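Local structure of tail protein, 43 kDa (Neisseria meningitidis MC58, 3D37) at residues V162-W167 and L174-A179; M203-D208 and F278-T283; V216-Q221 and K268-W273; D272-G277 and L335-I340; F314-R319 and T331-K336. The protein is of unknown function but is probably a structural component of a phage-type tail baseplate hub. All coordinates share one frame; numbering follows the deposited sequence.

Contact 1 (V162-W167 and L174-A179); sequences VGLHPW and LVVGGA
W167 lays its indole across the neighbouring strand of a beta hairpin. V175 CG1 sits over one face of the six-membered ring, 3.8 Å from its centroid and 24° off the normal, a CH-pi contact displaced toward the rim. W167 CH2 comes 3.6 Å from G178 N, which lies at the ring's edge; G177 C is equally near W167 CZ3. The indole can fold back over the strand because CG is tucked between the backbone N and the carbonyl carbon (chi1 63°). It thus rests directly on the backbone of G177 and G178.

P166 and V176 share the other face of the hairpin, P166 CB resting against V176 CG2. L164, just before the strand, packs its CB 3.7 Å from V176 CG1, the two side chains crossing at about a right angle.

Behind these contacts the backbones pair antiparallel. H165 and G177 exchange two hydrogen bonds, as do W167 and V175; the straightest runs from V175 N to W167 O at 2.7 Å. P166, which has no N-H to give, falls at the non-hydrogen-bonded pair with V176.

G163, with positive phi, closes a Schellman motif at the end of helix 151-161 and turns the chain into the hairpin. P166 and V176 pack on that helix, V176 also touches helix 113-121, strand 130-133 extends the sheet beside 174-177, and F31 meets W167 edge-to-face.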
# COMPACT_ATOMS: atom_id res chain seq x y z
N VAL A 162 16.25 47.77 -8.59
CA VAL A 162 16.09 48.31 -9.93
C VAL A 162 15.08 47.47 -10.68
O VAL A 162 15.11 47.44 -11.92
CB VAL A 162 17.40 48.36 -10.73
CG1 VAL A 162 18.09 49.75 -10.56
CG2 VAL A 162 18.34 47.21 -10.33
N GLY A 163 14.20 46.81 -9.94
CA GLY A 163 13.13 45.97 -10.53
C GLY A 163 13.67 44.78 -11.32
O GLY A 163 13.08 44.37 -12.34
N LEU A 164 14.80 44.24 -10.87
CA LEU A 164 15.41 43.07 -11.51
C LEU A 164 15.55 41.92 -10.52
O LEU A 164 15.15 42.02 -9.36
CB LEU A 164 16.73 43.45 -12.20
CG LEU A 164 16.71 44.60 -13.24
CD1 LEU A 164 18.09 44.82 -13.98
CD2 LEU A 164 15.62 44.37 -14.27
N HIS A 165 16.06 40.78 -11.00
CA HIS A 165 16.28 39.64 -10.14
C HIS A 165 17.46 38.83 -10.68
O HIS A 165 17.64 38.76 -11.89
CB HIS A 165 14.98 38.75 -10.12
CG HIS A 165 14.94 37.77 -9.01
ND1 HIS A 165 14.53 38.10 -7.74
CD2 HIS A 165 15.28 36.46 -8.96
CE1 HIS A 165 14.64 37.06 -6.95
NE2 HIS A 165 15.08 36.04 -7.67
N PRO A 166 18.24 38.18 -9.79
CA PRO A 166 19.32 37.32 -10.24
C PRO A 166 18.91 35.86 -10.51
O PRO A 166 18.08 35.33 -9.78
CB PRO A 166 20.29 37.33 -9.06
CG PRO A 166 19.42 37.43 -7.90
CD PRO A 166 18.19 38.22 -8.32
N TRP A 167 19.52 35.24 -11.52
CA TRP A 167 19.50 33.77 -11.62
C TRP A 167 20.69 33.29 -12.37
O TRP A 167 21.29 34.05 -13.10
CB TRP A 167 18.22 33.27 -12.30
CG TRP A 167 18.04 33.71 -13.73
CD1 TRP A 167 18.42 33.04 -14.83
CD2 TRP A 167 17.39 34.91 -14.20
NE1 TRP A 167 18.08 33.75 -15.97
CE2 TRP A 167 17.43 34.89 -15.59
CE3 TRP A 167 16.79 36.00 -13.56
CZ2 TRP A 167 16.86 35.87 -16.36
CZ3 TRP A 167 16.23 36.94 -14.29
CH2 TRP A 167 16.26 36.91 -15.67
N LEU A 174 25.74 33.97 -14.63
CA LEU A 174 24.88 34.68 -13.73
C LEU A 174 24.15 35.80 -14.54
O LEU A 174 24.79 36.55 -15.30
CB LEU A 174 25.72 35.25 -12.60
CG LEU A 174 25.03 36.12 -11.55
CD1 LEU A 174 23.91 35.38 -10.79
CD2 LEU A 174 26.11 36.71 -10.61
N VAL A 175 22.83 35.88 -14.39
CA VAL A 175 22.04 36.89 -15.07
C VAL A 175 21.46 37.76 -13.97
O VAL A 175 21.15 37.24 -12.91
CB VAL A 175 20.96 36.30 -15.93
CG1 VAL A 175 19.97 37.38 -16.40
CG2 VAL A 175 21.56 35.59 -17.12
N VAL A 176 21.48 39.09 -14.15
CA VAL A 176 20.57 39.99 -13.40
C VAL A 176 19.67 40.54 -14.48
O VAL A 176 20.14 40.92 -15.57
CB VAL A 176 21.23 41.09 -12.55
CG1 VAL A 176 20.17 42.05 -12.02
CG2 VAL A 176 21.91 40.48 -11.33
N GLY A 177 18.37 40.47 -14.22
CA GLY A 177 17.42 40.72 -15.28
C GLY A 177 15.97 40.50 -14.91
O GLY A 177 15.59 40.53 -13.76
N GLY A 178 15.16 40.30 -15.94
CA GLY A 178 13.73 40.14 -15.76
C GLY A 178 13.11 39.50 -16.95
O GLY A 178 13.80 39.08 -17.89
N ALA A 179 11.79 39.40 -16.90
CA ALA A 179 11.05 38.74 -17.95
C ALA A 179 10.93 39.59 -19.23
O ALA A 179 10.72 40.81 -19.18
CB ALA A 179 9.64 38.37 -17.45

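Contact 2 (M203-D208 and F278-T283); sequences MDIEWD and FTLTIT
W207 and F278 meet at one end of an antiparallel strand pair, edge-to-face: the edge of F278 is turned toward the face of the W207 five-membered ring, with planes at 66° and centroids 5.3 Å apart. F278 reaches there with CG anti to the backbone N (chi1 173°). I205 CG2 wedges in beside both rings, 3.5 Å from F278 CE1 and over one face of the indole. Farther along the same face, L280 CD1 lies between I205 CG1 and M203 CG, and M203 runs alongside I282, its bent end placing CE 3.6 Å from I282 CD1. L335, from the adjacent strand 330-337, packs on L280 and I282, and F314 on F278 and L280.

D204, E206, T279 and T281 point to the other face. Two backbone hydrogen bonds pair D204 with T281, and two more E206 with T279. D204 also forms a salt bridge with R202; the hydroxyl of T279 has K336 as partner. Strand 203-208 continues the sheet into a second subunit. A water bridges the strands, lying 3.0 Å from E206 OE2 and 2.6 Å from T281 OG1.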
# COMPACT_ATOMS: atom_id res chain seq x y z
N MET A 203 -3.35 19.01 -14.53
CA MET A 203 -3.51 20.46 -14.37
C MET A 203 -3.92 20.73 -12.90
O MET A 203 -4.90 20.14 -12.43
CB MET A 203 -4.56 20.98 -15.34
CG MET A 203 -4.70 22.50 -15.35
SD MET A 203 -5.45 23.09 -16.89
CE MET A 203 -4.12 22.87 -18.01
N ASP A 204 -3.12 21.52 -12.18
CA ASP A 204 -3.42 21.93 -10.81
C ASP A 204 -3.43 23.46 -10.69
O ASP A 204 -2.47 24.11 -11.07
CB ASP A 204 -2.44 21.32 -9.81
CG ASP A 204 -2.57 19.82 -9.69
OD1 ASP A 204 -3.67 19.23 -9.89
OD2 ASP A 204 -1.53 19.19 -9.46
N ILE A 205 -4.52 24.03 -10.22
CA ILE A 205 -4.62 25.45 -10.00
C ILE A 205 -4.80 25.74 -8.50
O ILE A 205 -5.55 25.04 -7.80
CB ILE A 205 -5.79 26.05 -10.80
CG1 ILE A 205 -5.79 25.47 -12.22
CG2 ILE A 205 -5.78 27.55 -10.69
CD1 ILE A 205 -6.49 26.31 -13.22
N GLU A 206 -4.05 26.72 -8.01
CA GLU A 206 -4.12 27.17 -6.65
C GLU A 206 -4.29 28.66 -6.55
O GLU A 206 -3.52 29.43 -7.15
CB GLU A 206 -2.85 26.86 -5.90
CG GLU A 206 -2.40 25.43 -5.98
CD GLU A 206 -1.08 25.29 -5.26
OE1 GLU A 206 -1.15 25.32 -4.00
OE2 GLU A 206 0.02 25.24 -5.93
N TRP A 207 -5.28 29.05 -5.75
CA TRP A 207 -5.53 30.41 -5.43
C TRP A 207 -5.41 30.56 -3.92
O TRP A 207 -5.95 29.75 -3.14
CB TRP A 207 -6.93 30.81 -5.78
CG TRP A 207 -7.37 30.73 -7.17
CD1 TRP A 207 -7.44 31.77 -8.07
CD2 TRP A 207 -7.92 29.60 -7.81
NE1 TRP A 207 -7.99 31.32 -9.25
CE2 TRP A 207 -8.29 30.00 -9.12
CE3 TRP A 207 -8.12 28.28 -7.43
CZ2 TRP A 207 -8.84 29.12 -10.03
CZ3 TRP A 207 -8.67 27.40 -8.34
CH2 TRP A 207 -9.03 27.83 -9.63
N ASP A 208 -4.75 31.62 -3.52
CA ASP A 208 -4.42 31.87 -2.14
C ASP A 208 -4.58 33.37 -1.88
O ASP A 208 -4.03 34.17 -2.60
CB ASP A 208 -2.99 31.41 -1.94
CG ASP A 208 -2.52 31.60 -0.57
OD1 ASP A 208 -2.53 32.75 -0.11
OD2 ASP A 208 -2.13 30.59 0.06
N PHE A 278 -1.61 33.12 -7.10
CA PHE A 278 -2.14 32.23 -8.16
C PHE A 278 -0.99 31.41 -8.75
O PHE A 278 0.04 31.98 -9.11
CB PHE A 278 -2.88 33.03 -9.26
CG PHE A 278 -3.28 32.19 -10.45
CD1 PHE A 278 -4.50 31.57 -10.50
CD2 PHE A 278 -2.41 32.04 -11.52
CE1 PHE A 278 -4.87 30.82 -11.55
CE2 PHE A 278 -2.77 31.29 -12.58
CZ PHE A 278 -4.00 30.67 -12.60
N THR A 279 -1.19 30.10 -8.83
CA THR A 279 -0.24 29.21 -9.53
C THR A 279 -1.03 28.21 -10.36
O THR A 279 -1.97 27.60 -9.87
CB THR A 279 0.68 28.41 -8.54
OG1 THR A 279 1.17 29.31 -7.54
CG2 THR A 279 1.87 27.75 -9.31
N LEU A 280 -0.62 28.05 -11.62
CA LEU A 280 -1.08 27.01 -12.52
C LEU A 280 0.08 26.05 -12.73
O LEU A 280 1.11 26.47 -13.26
CB LEU A 280 -1.51 27.63 -13.84
CG LEU A 280 -1.85 26.70 -15.01
CD1 LEU A 280 -3.05 25.83 -14.73
CD2 LEU A 280 -2.03 27.59 -16.31
N THR A 281 -0.05 24.83 -12.25
CA THR A 281 0.97 23.77 -12.42
C THR A 281 0.50 22.73 -13.44
O THR A 281 -0.50 22.03 -13.23
CB THR A 281 1.33 23.10 -11.05
OG1 THR A 281 1.61 24.12 -10.09
CG2 THR A 281 2.54 22.25 -11.16
N ILE A 282 1.17 22.70 -14.59
CA ILE A 282 0.83 21.73 -15.64
C ILE A 282 1.90 20.65 -15.73
O ILE A 282 3.09 20.93 -15.74
CB ILE A 282 0.67 22.46 -16.99
CG1 ILE A 282 -0.59 23.32 -16.94
CG2 ILE A 282 0.69 21.43 -18.18
CD1 ILE A 282 -0.80 24.22 -18.10
N THR A 283 1.47 19.41 -15.80
CA THR A 283 2.37 18.33 -16.05
C THR A 283 2.18 17.78 -17.50
O THR A 283 1.02 17.55 -17.92
CB THR A 283 2.18 17.22 -14.98
OG1 THR A 283 2.29 17.81 -13.66
CG2 THR A 283 3.23 16.14 -15.16
O HOH W 1 -0.57 25.01 -8.91
O HOH W 2 -0.69 30.12 -5.48

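Contact 3 (V216-Q221 and K268-W273); sequences VTFLAQ and KQLADW
A helix lying against one face of a small three-stranded sheet is the element here: helix 259-276 packs on the central strand 215-220, largely in the part of the chain matching the third domain of this tail-protein family. Between strand 216-220 and helix 268-273 the axes stay 11.6 Å apart and make an angle of 140°, so side chains alone bridge the gap.

F218 reaches toward the helix between three of its residues. Its CZ lies 4.1 Å from L270 CG, the two side chains crossing at a slant, and 4.4 Å from W273 CZ3; F218 CE1 approaches Q269 CB at 4.2 Å. V216 and W273 come from opposite directions, with both valine methyls near the indole: V216 CG2 is 4.2 Å from W273 CZ3. On its own strand V216 CG1 also lies over one face of the F218 ring, offset toward the rim, which probably helps to set the ring's tilt.

Around this group, F218 continues onto L262 and A266 of the same helix and V251 of strand 249-252. L270 touches Y238, and W273 meets F213 edge-to-face. On the helix itself K268 NZ forms a salt bridge with D272 OD1 at 3.1 Å, although its hydrogen bonds are weak.

No hydrogen bond joins strand to helix. Their cohesion therefore rests on modest apolar packing of F218 and V216, which are buried, against partly exposed helix side chains.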
# COMPACT_ATOMS: atom_id res chain seq x y z
N VAL A 216 -2.83 49.06 1.92
CA VAL A 216 -1.47 48.85 2.38
C VAL A 216 -0.81 50.20 2.41
O VAL A 216 -0.76 50.90 1.41
CB VAL A 216 -0.68 47.86 1.49
CG1 VAL A 216 0.79 47.73 2.00
CG2 VAL A 216 -1.40 46.50 1.48
N THR A 217 -0.32 50.56 3.58
CA THR A 217 0.33 51.82 3.73
C THR A 217 1.83 51.57 3.72
O THR A 217 2.35 50.80 4.53
CB THR A 217 -0.23 52.56 4.99
OG1 THR A 217 -0.10 51.74 6.16
CG2 THR A 217 -1.72 52.86 4.79
N PHE A 218 2.51 52.19 2.76
CA PHE A 218 3.95 52.07 2.59
C PHE A 218 4.61 53.33 3.15
O PHE A 218 4.17 54.46 2.85
CB PHE A 218 4.31 51.88 1.10
CG PHE A 218 3.82 50.57 0.50
CD1 PHE A 218 4.59 49.42 0.59
CD2 PHE A 218 2.59 50.50 -0.16
CE1 PHE A 218 4.15 48.20 0.02
CE2 PHE A 218 2.14 49.31 -0.73
CZ PHE A 218 2.91 48.15 -0.63
N LEU A 219 5.66 53.12 3.96
CA LEU A 219 6.35 54.21 4.65
C LEU A 219 7.83 54.20 4.32
O LEU A 219 8.44 53.14 4.16
CB LEU A 219 6.21 54.11 6.18
CG LEU A 219 4.83 53.97 6.83
CD1 LEU A 219 5.02 53.92 8.43
CD2 LEU A 219 3.93 55.15 6.38
N ALA A 220 8.40 55.39 4.20
CA ALA A 220 9.85 55.52 4.09
C ALA A 220 10.31 56.87 4.63
O ALA A 220 9.52 57.82 4.76
CB ALA A 220 10.34 55.29 2.63
N GLN A 221 11.58 56.93 5.00
CA GLN A 221 12.17 58.13 5.52
C GLN A 221 13.13 58.68 4.45
O GLN A 221 13.95 57.93 3.91
CB GLN A 221 12.89 57.83 6.84
N LYS A 268 6.48 46.93 -6.60
CA LYS A 268 7.11 45.64 -6.77
C LYS A 268 6.63 44.69 -5.70
O LYS A 268 6.31 43.55 -6.02
CB LYS A 268 8.65 45.68 -6.80
CG LYS A 268 9.22 44.27 -7.26
CD LYS A 268 10.68 44.05 -6.88
CE LYS A 268 11.27 42.82 -7.64
NZ LYS A 268 10.42 41.61 -7.63
N GLN A 269 6.55 45.14 -4.44
CA GLN A 269 5.95 44.29 -3.39
C GLN A 269 4.50 43.84 -3.70
O GLN A 269 4.12 42.71 -3.42
CB GLN A 269 5.97 44.97 -2.02
CG GLN A 269 5.39 44.08 -0.90
CD GLN A 269 6.26 42.84 -0.68
OE1 GLN A 269 5.92 41.71 -1.12
NE2 GLN A 269 7.41 43.04 -0.02
N LEU A 270 3.69 44.75 -4.25
CA LEU A 270 2.31 44.40 -4.58
C LEU A 270 2.31 43.35 -5.66
O LEU A 270 1.46 42.51 -5.65
CB LEU A 270 1.46 45.61 -5.02
CG LEU A 270 1.07 46.63 -3.95
CD1 LEU A 270 0.57 47.98 -4.55
CD2 LEU A 270 0.06 46.09 -2.98
N ALA A 271 3.28 43.40 -6.58
CA ALA A 271 3.31 42.44 -7.71
C ALA A 271 3.79 41.09 -7.22
O ALA A 271 3.29 40.03 -7.65
CB ALA A 271 4.18 42.97 -8.84
N ASP A 272 4.72 41.11 -6.28
CA ASP A 272 5.18 39.88 -5.68
C ASP A 272 4.05 39.18 -4.95
O ASP A 272 3.87 37.97 -5.07
CB ASP A 272 6.34 40.14 -4.72
CG ASP A 272 7.66 40.48 -5.45
OD1 ASP A 272 7.75 40.28 -6.70
OD2 ASP A 272 8.59 40.95 -4.75
N TRP A 273 3.26 39.93 -4.19
CA TRP A 273 2.13 39.36 -3.49
C TRP A 273 1.09 38.81 -4.48
O TRP A 273 0.49 37.73 -4.27
CB TRP A 273 1.49 40.40 -2.58
CG TRP A 273 2.28 40.66 -1.36
CD1 TRP A 273 3.15 39.81 -0.76
CD2 TRP A 273 2.23 41.84 -0.54
NE1 TRP A 273 3.68 40.39 0.38
CE2 TRP A 273 3.13 41.64 0.53
CE3 TRP A 273 1.54 43.06 -0.63
CZ2 TRP A 273 3.36 42.60 1.53
CZ3 TRP A 273 1.75 44.02 0.37
CH2 TRP A 273 2.66 43.78 1.43

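Contact 4 (D272-G277 and L335-I340); sequences DWRLEG and LKEDGI
The end of helix 259-276 meets the end of strand 330-337 and the type II turn from E337 to I340, with the axes of helix 272-276 and strand 335-337 at 127° and 8.8 Å apart.

L275 fills the middle. Its CG lies 3.6 Å from I340 CG2 as the two side chains slide past each other in opposite directions, and its CD2 touches K336 CB. K336 bends at chi2 (-75°), bringing NZ back to L275 O at 2.6 Å, from above the carbonyl plane; NZ also bonds F278 O and T279 OG1.

R274 stretches out from CG to NE to reach E337, crossing it at about a right angle. R274 NE gives a hydrogen bond to OE1 of E337 on its syn side at 3.1 Å, while R274 NH2 forms a salt bridge with E337 OE2 at 2.8 Å, whose hydrogen bond is weak. I340 CD1 sits over the centre of one guanidinium face, 3.7 Å from R274 CZ. One water links R274 O to E337 OE1.

With guanidinium and carboxylate planes 62° apart, the ion pair is a skewed one. The ammonium of K336, by contrast, gathers three oxygens near the helix's C-terminal end, where the helix dipole would probably favour its positive charge.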
# COMPACT_ATOMS: atom_id res chain seq x y z
N ASP A 272 4.72 41.11 -6.28
CA ASP A 272 5.18 39.88 -5.68
C ASP A 272 4.05 39.18 -4.95
O ASP A 272 3.87 37.97 -5.07
CB ASP A 272 6.34 40.14 -4.72
CG ASP A 272 7.66 40.48 -5.45
OD1 ASP A 272 7.75 40.28 -6.70
OD2 ASP A 272 8.59 40.95 -4.75
N TRP A 273 3.26 39.93 -4.19
CA TRP A 273 2.13 39.36 -3.49
C TRP A 273 1.09 38.81 -4.48
O TRP A 273 0.49 37.73 -4.27
CB TRP A 273 1.49 40.40 -2.58
CG TRP A 273 2.28 40.66 -1.36
CD1 TRP A 273 3.15 39.81 -0.76
CD2 TRP A 273 2.23 41.84 -0.54
NE1 TRP A 273 3.68 40.39 0.38
CE2 TRP A 273 3.13 41.64 0.53
CE3 TRP A 273 1.54 43.06 -0.63
CZ2 TRP A 273 3.36 42.60 1.53
CZ3 TRP A 273 1.75 44.02 0.37
CH2 TRP A 273 2.66 43.78 1.43
N ARG A 274 0.88 39.55 -5.57
CA ARG A 274 -0.12 39.15 -6.55
C ARG A 274 0.28 37.82 -7.20
O ARG A 274 -0.53 37.00 -7.47
CB ARG A 274 -0.27 40.28 -7.58
CG ARG A 274 -1.07 39.91 -8.82
CD ARG A 274 -1.24 41.15 -9.75
NE ARG A 274 -2.26 40.85 -10.74
CZ ARG A 274 -2.83 41.75 -11.55
NH1 ARG A 274 -2.49 43.03 -11.52
NH2 ARG A 274 -3.76 41.34 -12.41
N LEU A 275 1.55 37.65 -7.49
CA LEU A 275 2.06 36.39 -8.03
C LEU A 275 1.88 35.22 -7.09
O LEU A 275 1.54 34.09 -7.53
CB LEU A 275 3.54 36.52 -8.39
CG LEU A 275 3.77 37.30 -9.67
CD1 LEU A 275 5.25 37.88 -9.72
CD2 LEU A 275 3.40 36.44 -10.89
N GLU A 276 2.11 35.47 -5.79
CA GLU A 276 1.92 34.42 -4.78
C GLU A 276 0.51 33.90 -4.69
O GLU A 276 0.30 32.79 -4.22
CB GLU A 276 2.30 34.95 -3.38
CG GLU A 276 3.76 34.98 -3.08
CD GLU A 276 4.04 35.84 -1.84
OE1 GLU A 276 3.13 35.92 -0.98
OE2 GLU A 276 5.13 36.43 -1.74
N GLY A 277 -0.45 34.71 -5.12
CA GLY A 277 -1.84 34.38 -5.02
C GLY A 277 -2.37 33.40 -6.03
O GLY A 277 -3.46 32.87 -5.83
N LEU A 335 3.46 27.73 -13.71
CA LEU A 335 3.05 28.86 -14.51
C LEU A 335 2.37 29.94 -13.67
O LEU A 335 1.63 29.67 -12.71
CB LEU A 335 2.16 28.35 -15.62
CG LEU A 335 2.84 27.52 -16.70
CD1 LEU A 335 1.83 26.66 -17.45
CD2 LEU A 335 3.66 28.45 -17.66
N LYS A 336 2.62 31.19 -14.05
CA LYS A 336 2.13 32.35 -13.35
C LYS A 336 1.43 33.26 -14.32
O LYS A 336 1.65 33.18 -15.53
CB LYS A 336 3.30 33.09 -12.67
CG LYS A 336 4.03 32.25 -11.57
CD LYS A 336 3.13 32.21 -10.32
CE LYS A 336 3.76 31.72 -9.08
NZ LYS A 336 2.78 31.80 -7.97
N GLU A 337 0.56 34.12 -13.78
CA GLU A 337 -0.05 35.20 -14.52
C GLU A 337 1.01 35.94 -15.36
O GLU A 337 2.09 36.32 -14.88
CB GLU A 337 -0.73 36.19 -13.57
CG GLU A 337 -1.54 37.27 -14.24
CD GLU A 337 -2.27 38.19 -13.27
OE1 GLU A 337 -2.09 38.09 -12.03
OE2 GLU A 337 -2.97 39.08 -13.78
N ASP A 338 0.64 36.19 -16.61
CA ASP A 338 1.52 36.92 -17.56
C ASP A 338 1.67 38.40 -17.28
O ASP A 338 0.77 39.06 -16.79
CB ASP A 338 0.95 36.69 -18.96
CG ASP A 338 1.93 37.01 -20.08
OD1 ASP A 338 3.13 36.71 -19.93
OD2 ASP A 338 1.42 37.53 -21.11
N GLY A 339 2.87 38.92 -17.53
CA GLY A 339 3.13 40.35 -17.50
C GLY A 339 3.35 40.96 -16.12
O GLY A 339 3.58 42.14 -16.03
N ILE A 340 3.33 40.16 -15.06
CA ILE A 340 3.35 40.67 -13.68
C ILE A 340 4.76 40.78 -13.07
O ILE A 340 5.11 41.77 -12.45
CB ILE A 340 2.40 39.78 -12.77
CG1 ILE A 340 0.94 39.82 -13.30
CG2 ILE A 340 2.45 40.21 -11.31
CD1 ILE A 340 0.31 41.23 -13.50
O HOH W 3 -1.15 36.32 -9.92
O HOH W 4 0.39 34.25 -10.80

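Contact 5 (F314-R319 and T331-K336); sequences FFLMGR and TELRLK
F315 and K336 exchange two backbone hydrogen bonds at one end of this antiparallel hairpin, the F315 N to K336 O bond measuring 2.9 Å. Farther along, a classic beta bulge sets M317 and G318 both opposite R334. R334 O takes M317 N at 3.0 Å and, more weakly, G318 N, while R334 N bonds G318 O.

Apolar contacts line one face. L316 CD1 reaches L333 CB at 3.6 Å and L335 CD2 at 3.7 Å, touching both leucines, and F314 CB touches L335 CB. At the same end, K336 O lies near the plane of the F314 ring, at its edge. At the bulge M317, bent at chi2 and chi3, turns its CE to 3.7 Å from K336 CG.

Charge gathers at R334. Its guanidinium passes over the backbone of G318 and R319, with G318 C and R319 N under one face and NH2 of R334 3.7 Å from G318 CA. NH1 of R334 bonds E332 OE2 at 3.1 Å, almost exactly in the guanidinium plane, while NH2 makes salt bridges to D28 and D30. These partners probably fix the group's rotation.

Strand 278-285 lies along the other edge of 330-337, and F314 packs on its F278 and L280. Strand 300-305 flanks 310-324 on its far side, where V301 bonds the F314 backbone, and strand 24-30 also pairs with 310-324, through S29 and R319.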
# COMPACT_ATOMS: atom_id res chain seq x y z
N PHE A 314 0.50 32.33 -20.10
CA PHE A 314 1.11 32.30 -18.79
C PHE A 314 2.64 32.30 -18.94
O PHE A 314 3.20 31.89 -19.98
CB PHE A 314 0.64 31.08 -17.98
CG PHE A 314 -0.84 31.04 -17.77
CD1 PHE A 314 -1.41 31.68 -16.68
CD2 PHE A 314 -1.67 30.40 -18.67
CE1 PHE A 314 -2.80 31.67 -16.49
CE2 PHE A 314 -3.05 30.39 -18.52
CZ PHE A 314 -3.63 31.02 -17.40
N PHE A 315 3.27 32.79 -17.88
CA PHE A 315 4.71 32.93 -17.75
C PHE A 315 5.30 31.80 -16.89
O PHE A 315 4.82 31.51 -15.77
CB PHE A 315 5.04 34.25 -17.11
CG PHE A 315 6.50 34.49 -16.97
CD1 PHE A 315 7.28 34.68 -18.11
CD2 PHE A 315 7.12 34.52 -15.71
CE1 PHE A 315 8.67 34.89 -17.99
CE2 PHE A 315 8.51 34.72 -15.59
CZ PHE A 315 9.28 34.91 -16.73
N LEU A 316 6.28 31.12 -17.45
CA LEU A 316 6.88 29.97 -16.81
C LEU A 316 7.97 30.38 -15.81
O LEU A 316 9.01 30.85 -16.18
CB LEU A 316 7.40 28.96 -17.84
CG LEU A 316 7.98 27.65 -17.34
CD1 LEU A 316 6.85 26.79 -16.69
CD2 LEU A 316 8.67 26.87 -18.52
N MET A 317 7.69 30.16 -14.55
CA MET A 317 8.52 30.72 -13.46
C MET A 317 9.41 29.63 -12.90
O MET A 317 10.43 29.90 -12.31
CB MET A 317 7.56 31.29 -12.37
CG MET A 317 8.17 32.03 -11.26
SD MET A 317 8.76 33.75 -11.60
CE MET A 317 7.07 34.41 -11.78
N GLY A 318 8.97 28.39 -13.03
CA GLY A 318 9.64 27.22 -12.51
C GLY A 318 9.34 25.98 -13.32
O GLY A 318 8.28 25.88 -13.94
N ARG A 319 10.31 25.08 -13.40
CA ARG A 319 10.11 23.86 -14.09
C ARG A 319 10.96 22.72 -13.58
O ARG A 319 12.11 22.89 -13.21
CB ARG A 319 10.26 24.02 -15.61
CG ARG A 319 11.60 24.10 -16.14
CD ARG A 319 12.23 22.72 -16.49
NE ARG A 319 13.57 23.11 -16.84
CZ ARG A 319 14.64 23.19 -16.06
NH1 ARG A 319 14.66 22.78 -14.82
NH2 ARG A 319 15.73 23.66 -16.59
N THR A 331 7.60 16.75 -17.42
CA THR A 331 7.98 18.05 -16.99
C THR A 331 6.79 18.64 -16.21
O THR A 331 5.64 18.65 -16.68
CB THR A 331 8.49 19.01 -18.15
OG1 THR A 331 9.37 18.28 -19.01
CG2 THR A 331 9.25 20.27 -17.54
N GLU A 332 7.10 19.13 -15.01
CA GLU A 332 6.17 20.02 -14.29
C GLU A 332 6.48 21.42 -14.61
O GLU A 332 7.66 21.90 -14.52
CB GLU A 332 6.30 19.75 -12.79
CG GLU A 332 5.64 20.78 -11.89
CD GLU A 332 5.96 20.47 -10.39
OE1 GLU A 332 5.64 19.31 -10.01
OE2 GLU A 332 6.51 21.39 -9.68
N LEU A 333 5.44 22.13 -15.01
CA LEU A 333 5.53 23.51 -15.46
C LEU A 333 4.77 24.41 -14.46
O LEU A 333 3.55 24.26 -14.31
CB LEU A 333 4.98 23.67 -16.88
CG LEU A 333 5.51 22.71 -17.98
CD1 LEU A 333 4.63 22.84 -19.21
CD2 LEU A 333 6.99 22.99 -18.28
N ARG A 334 5.50 25.24 -13.73
CA ARG A 334 4.90 26.12 -12.71
C ARG A 334 4.70 27.47 -13.36
O ARG A 334 5.63 28.21 -13.57
CB ARG A 334 5.76 26.21 -11.45
CG ARG A 334 5.97 24.81 -10.85
CD ARG A 334 6.58 24.86 -9.44
NE ARG A 334 7.95 25.36 -9.45
CZ ARG A 334 9.03 24.60 -9.53
NH1 ARG A 334 8.95 23.28 -9.66
NH2 ARG A 334 10.21 25.17 -9.54
N LEU A 335 3.46 27.73 -13.71
CA LEU A 335 3.05 28.86 -14.51
C LEU A 335 2.37 29.94 -13.67
O LEU A 335 1.63 29.67 -12.71
CB LEU A 335 2.16 28.35 -15.62
CG LEU A 335 2.84 27.52 -16.70
CD1 LEU A 335 1.83 26.66 -17.45
CD2 LEU A 335 3.66 28.45 -17.66
N LYS A 336 2.62 31.19 -14.05
CA LYS A 336 2.13 32.35 -13.35
C LYS A 336 1.43 33.26 -14.32
O LYS A 336 1.65 33.18 -15.53
CB LYS A 336 3.30 33.09 -12.67
CG LYS A 336 4.03 32.25 -11.57
CD LYS A 336 3.13 32.21 -10.32
CE LYS A 336 3.76 31.72 -9.08
NZ LYS A 336 2.78 31.80 -7.97

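In the fold
Contacts 1 and 5 are buried hairpins, contacts 2 and 3 are partly buried, and contact 4 lies at the surface. Contacts 2 and 5 are joined through neighbouring strands 278-285 and 330-337, with L280 O to L335 N at 2.7 Å. Contact 4 shares L335 and K336 with contact 5, and shares D272 and W273 with contact 3, so helix 259-276 connects the small outlying sheet to the larger strand array. Contact 1 stands apart but touches contact 5 through A179 and F315. Backbone pairing dominates contacts 1, 2 and 5, contact 3 is purely apolar across its gap, and contact 4 adds ion pairing and bridging water.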